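Local structure of cupin type-2 domain-containing protein (Streptococcus pyogenes, 1YHF) at residues S68-Y80 and T87-Y99. The protein is of unknown function but carries a cupin-type domain, a small antiparallel beta-barrel fold related to that of HP0902-like proteins. Residues are numbered along the deposited sequence; the frame is centred on the assembly and turned at random.
Sequences SGLAEITIDQETY and TIVMPAGIPHALY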
loop_
_atom_site.group_PDB
_atom_site.type_symbol
_atom_site.label_atom_id
_atom_site.label_comp_id
_atom_site.label_asym_id
_atom_site.label_seq_id
_atom_site.Cartn_x
_atom_site.Cartn_y
_atom_site.Cartn_z
ATOM N N SER A 68 5.233 -5.249 -7.586
ATOM C CA SER A 68 5.125 -5.736 -8.960
ATOM C C SER A 68 4.286 -4.751 -9.770
ATOM O O SER A 68 3.552 -3.949 -9.211
ATOM C CB SER A 68 4.493 -7.136 -9.004
ATOM O OG SER A 68 3.096 -7.076 -8.721
ATOM N N GLY A 69 4.393 -4.820 -11.093
ATOM C CA GLY A 69 3.600 -3.962 -11.982
ATOM C C GLY A 69 3.990 -2.495 -11.977
ATOM O O GLY A 69 5.146 -2.140 -11.742
ATOM N N LEU A 70 3.011 -1.639 -12.248
ATOM C CA LEU A 70 3.262 -0.206 -12.406
ATOM C C LEU A 70 2.081 0.585 -11.888
ATOM O O LEU A 70 0.933 0.274 -12.188
ATOM C CB LEU A 70 3.513 0.149 -13.890
ATOM C CG LEU A 70 3.826 1.617 -14.228
ATOM C CD1 LEU A 70 5.188 2.025 -13.676
ATOM C CD2 LEU A 70 3.788 1.880 -15.731
ATOM N N ALA A 71 2.362 1.627 -11.125
ATOM C CA ALA A 71 1.307 2.395 -10.500
ATOM C C ALA A 71 1.521 3.846 -10.835
ATOM O O ALA A 71 2.654 4.308 -10.861
ATOM C CB ALA A 71 1.315 2.198 -8.965
ATOM N N GLU A 72 0.430 4.559 -11.085
ATOM C CA GLU A 72 0.476 5.993 -11.251
ATOM C C GLU A 72 0.008 6.665 -9.985
ATOM O O GLU A 72 -1.145 6.500 -9.546
ATOM C CB GLU A 72 -0.376 6.438 -12.415
ATOM C CG GLU A 72 -0.185 7.886 -12.795
ATOM C CD GLU A 72 -0.886 8.194 -14.104
ATOM O OE1 GLU A 72 -2.132 8.089 -14.146
ATOM O OE2 GLU A 72 -0.196 8.515 -15.094
ATOM N N ILE A 73 0.928 7.415 -9.399
ATOM C CA ILE A 73 0.694 8.066 -8.142
ATOM C C ILE A 73 0.581 9.563 -8.376
ATOM O O ILE A 73 1.395 10.164 -9.051
ATOM C CB ILE A 73 1.778 7.649 -7.105
ATOM C CG1 ILE A 73 1.704 6.114 -6.935
ATOM C CG2 ILE A 73 1.646 8.449 -5.801
ATOM C CD1 ILE A 73 2.439 5.547 -5.790
ATOM N N THR A 74 -0.477 10.139 -7.835
ATOM C CA THR A 74 -0.687 11.578 -7.871
ATOM C C THR A 74 -0.487 12.099 -6.473
ATOM O O THR A 74 -1.024 11.536 -5.516
ATOM C CB THR A 74 -2.130 11.916 -8.305
ATOM O OG1 THR A 74 -2.398 11.258 -9.544
ATOM C CG2 THR A 74 -2.315 13.411 -8.469
ATOM N N ILE A 75 0.312 13.150 -6.361
ATOM C CA ILE A 75 0.516 13.831 -5.093
ATOM C C ILE A 75 0.247 15.301 -5.372
ATOM O O ILE A 75 0.983 15.927 -6.125
ATOM C CB ILE A 75 1.947 13.619 -4.520
ATOM C CG1 ILE A 75 2.233 12.132 -4.285
ATOM C CG2 ILE A 75 2.135 14.432 -3.236
ATOM C CD1 ILE A 75 3.647 11.853 -3.757
ATOM N N ASP A 76 -0.834 15.820 -4.789
ATOM C CA ASP A 76 -1.368 17.157 -5.115
ATOM C C ASP A 76 -1.638 17.250 -6.617
ATOM O O ASP A 76 -2.568 16.628 -7.118
ATOM C CB ASP A 76 -0.427 18.269 -4.642
ATOM C CG ASP A 76 -1.098 19.641 -4.605
ATOM O OD1 ASP A 76 -2.352 19.739 -4.692
ATOM O OD2 ASP A 76 -0.350 20.634 -4.483
ATOM N N GLN A 77 -0.800 17.992 -7.333
ATOM C CA GLN A 77 -0.963 18.144 -8.778
ATOM C C GLN A 77 -0.263 17.061 -9.594
ATOM O O GLN A 77 -0.770 16.652 -10.644
ATOM C CB GLN A 77 -0.491 19.534 -9.235
ATOM C CG GLN A 77 1.032 19.766 -9.177
ATOM C CD GLN A 77 1.718 19.550 -10.534
ATOM O OE1 GLN A 77 2.698 20.226 -10.857
ATOM N NE2 GLN A 77 1.195 18.615 -11.332
ATOM N N GLU A 78 0.885 16.598 -9.097
ATOM C CA GLU A 78 1.887 15.909 -9.903
ATOM C C GLU A 78 1.691 14.394 -9.961
ATOM O O GLU A 78 1.288 13.775 -8.975
ATOM C CB GLU A 78 3.266 16.241 -9.340
ATOM C CG GLU A 78 4.418 15.954 -10.276
ATOM C CD GLU A 78 5.697 16.623 -9.831
ATOM O OE1 GLU A 78 6.787 16.105 -10.181
ATOM O OE2 GLU A 78 5.619 17.664 -9.131
ATOM N N THR A 79 1.988 13.804 -11.116
ATOM C CA THR A 79 1.952 12.337 -11.243
ATOM C C THR A 79 3.339 11.701 -11.309
ATOM O O THR A 79 4.258 12.226 -11.927
ATOM C CB THR A 79 1.095 11.828 -12.445
ATOM O OG1 THR A 79 1.802 12.036 -13.671
ATOM C CG2 THR A 79 -0.237 12.529 -12.492
ATOM N N TYR A 80 3.451 10.546 -10.678
ATOM C CA TYR A 80 4.682 9.793 -10.578
ATOM C C TYR A 80 4.329 8.382 -11.018
ATOM O O TYR A 80 3.318 7.828 -10.580
ATOM C CB TYR A 80 5.146 9.768 -9.108
ATOM C CG TYR A 80 5.319 11.144 -8.484
ATOM C CD1 TYR A 80 6.581 11.729 -8.377
ATOM C CD2 TYR A 80 4.219 11.866 -8.009
ATOM C CE1 TYR A 80 6.733 12.993 -7.811
ATOM C CE2 TYR A 80 4.365 13.121 -7.465
ATOM C CZ TYR A 80 5.621 13.676 -7.360
ATOM O OH TYR A 80 5.752 14.914 -6.786
ATOM N N THR A 87 9.950 3.116 -4.759
ATOM C CA THR A 87 9.280 3.565 -3.572
ATOM C C THR A 87 9.025 5.077 -3.622
ATOM O O THR A 87 9.821 5.844 -4.183
ATOM C CB THR A 87 10.170 3.224 -2.316
ATOM O OG1 THR A 87 10.142 1.817 -2.083
ATOM C CG2 THR A 87 9.696 3.942 -1.075
ATOM N N ILE A 88 7.931 5.503 -3.011
ATOM C CA ILE A 88 7.639 6.927 -2.868
ATOM C C ILE A 88 6.962 7.190 -1.535
ATOM O O ILE A 88 6.142 6.405 -1.114
ATOM C CB ILE A 88 6.782 7.473 -4.063
ATOM C CG1 ILE A 88 6.671 9.011 -4.026
ATOM C CG2 ILE A 88 5.397 6.766 -4.169
ATOM C CD1 ILE A 88 6.320 9.587 -5.383
ATOM N N VAL A 89 7.312 8.302 -0.884
ATOM C CA VAL A 89 6.657 8.719 0.337
ATOM C C VAL A 89 5.721 9.852 -0.009
ATOM O O VAL A 89 6.158 10.918 -0.472
ATOM C CB VAL A 89 7.670 9.182 1.430
ATOM C CG1 VAL A 89 6.950 9.582 2.703
ATOM C CG2 VAL A 89 8.709 8.069 1.711
HETATM N N MSE A 90 4.428 9.603 0.187
HETATM C CA MSE A 90 3.399 10.600 -0.081
HETATM C C MSE A 90 3.186 11.363 1.217
HETATM O O MSE A 90 2.742 10.773 2.214
HETATM C CB MSE A 90 2.110 9.925 -0.557
HETATM C CG MSE A 90 2.341 8.838 -1.602
HETATM SE SE MSE A 90 0.695 8.003 -2.235
HETATM C CE MSE A 90 0.137 7.067 -0.564
ATOM N N PRO A 91 3.524 12.666 1.225
ATOM C CA PRO A 91 3.540 13.470 2.465
ATOM C C PRO A 91 2.182 13.670 3.154
ATOM O O PRO A 91 1.145 13.796 2.488
ATOM C CB PRO A 91 4.128 14.809 2.008
ATOM C CG PRO A 91 3.806 14.879 0.534
ATOM C CD PRO A 91 3.943 13.457 0.049
ATOM N N ALA A 92 2.212 13.687 4.488
ATOM C CA ALA A 92 1.024 13.894 5.319
ATOM C C ALA A 92 0.276 15.153 4.911
ATOM O O ALA A 92 0.893 16.172 4.586
ATOM C CB ALA A 92 1.415 13.980 6.810
ATOM N N GLY A 93 -1.049 15.066 4.898
ATOM C CA GLY A 93 -1.895 16.251 4.683
ATOM C C GLY A 93 -2.028 16.746 3.256
ATOM O O GLY A 93 -2.738 17.725 3.007
ATOM N N ILE A 94 -1.339 16.084 2.325
ATOM C CA ILE A 94 -1.373 16.443 0.905
ATOM C C ILE A 94 -2.190 15.380 0.168
ATOM O O ILE A 94 -1.936 14.171 0.348
ATOM C CB ILE A 94 0.065 16.554 0.288
ATOM C CG1 ILE A 94 0.953 17.525 1.084
ATOM C CG2 ILE A 94 0.014 16.957 -1.206
ATOM C CD1 ILE A 94 0.552 18.975 0.929
ATOM N N PRO A 95 -3.213 15.809 -0.611
ATOM C CA PRO A 95 -4.000 14.824 -1.343
ATOM C C PRO A 95 -3.160 13.952 -2.282
ATOM O O PRO A 95 -2.235 14.441 -2.940
ATOM C CB PRO A 95 -5.010 15.684 -2.122
ATOM C CG PRO A 95 -5.147 16.917 -1.302
ATOM C CD PRO A 95 -3.740 17.174 -0.806
ATOM N N HIS A 96 -3.490 12.668 -2.305
ATOM C CA HIS A 96 -2.875 11.695 -3.200
ATOM C C HIS A 96 -3.910 10.711 -3.718
ATOM O O HIS A 96 -4.986 10.537 -3.133
ATOM C CB HIS A 96 -1.697 10.946 -2.532
ATOM C CG HIS A 96 -1.993 10.431 -1.153
ATOM N ND1 HIS A 96 -2.816 9.351 -0.916
ATOM C CD2 HIS A 96 -1.547 10.835 0.060
ATOM C CE1 HIS A 96 -2.880 9.122 0.385
ATOM N NE2 HIS A 96 -2.127 10.015 1.002
ATOM N N ALA A 97 -3.570 10.088 -4.833
ATOM C CA ALA A 97 -4.407 9.084 -5.466
ATOM C C ALA A 97 -3.494 8.072 -6.119
ATOM O O ALA A 97 -2.317 8.367 -6.371
ATOM C CB ALA A 97 -5.350 9.733 -6.492
ATOM N N LEU A 98 -4.025 6.882 -6.389
ATOM C CA LEU A 98 -3.257 5.820 -7.035
ATOM C C LEU A 98 -4.097 5.167 -8.140
ATOM O O LEU A 98 -5.261 4.829 -7.912
ATOM C CB LEU A 98 -2.794 4.755 -6.009
ATOM C CG LEU A 98 -1.947 5.188 -4.776
ATOM C CD1 LEU A 98 -2.800 5.688 -3.589
ATOM C CD2 LEU A 98 -1.020 4.087 -4.301
ATOM N N TYR A 99 -3.513 5.020 -9.334
ATOM C CA TYR A 99 -4.176 4.366 -10.444
ATOM C C TYR A 99 -3.324 3.208 -10.947
ATOM O O TYR A 99 -2.107 3.354 -11.151
ATOM C CB TYR A 99 -4.469 5.363 -11.570
ATOM C CG TYR A 99 -5.025 4.736 -12.824
ATOM C CD1 TYR A 99 -6.337 4.267 -12.868
ATOM C CD2 TYR A 99 -4.238 4.615 -13.969
ATOM C CE1 TYR A 99 -6.861 3.698 -14.013
ATOM C CE2 TYR A 99 -4.753 4.049 -15.129
ATOM C CZ TYR A 99 -6.063 3.598 -15.147
ATOM O OH TYR A 99 -6.568 3.018 -16.280
#
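I75 and I88 meet tip to tip, their CD1 atoms 3.9 Å apart, where strand 70-75 faces strand 87-90 across the interior of the cupin fold. The two strand axes come no closer than 8.9 Å and make an angle of 27°, a spacing that side chains fill. I75 CD1 also lodges against the CA and CG of M90, while its CG2 branch, set anti to the backbone N, lies against P91 CD and I94 CG2. I88 CD1 crosses the Y80 side chain at about a right angle and rests over one ring face, offset toward its rim, in a CH-pi contact 3.9 Å from the centroid and 24° off the ring normal. I73 touches three side chains: CD1 meets I88 CG2 at 3.6 Å and L98 CD2 at 4.0 Å, and CG2 meets the selenium of selenomethionine M90, SE, at 3.7 Å, I73 and M90 crossing at about a right angle. M90 then turns its CE over the centre of the H96 ring.

Strand 96-99 is joined mainly through backbone hydrogen bonds, antiparallel to 70-75 with axes 4.7 Å apart. E72 pairs with Y99 and T74 with A97, each through two hydrogen bonds; beyond them D76 N donates to P95 O at 2.7 Å, an almost straight bond (175°). I73 and L98 lie side by side on the inner face, whereas E72, T74, A97 and Y99 occupy the outer one, where E72 OE2 forms a salt bridge with R81. Strands 52-56 and 78-83 flank this pair within one sheet, and 87-90 edges the facing sheet beside strand 61-68.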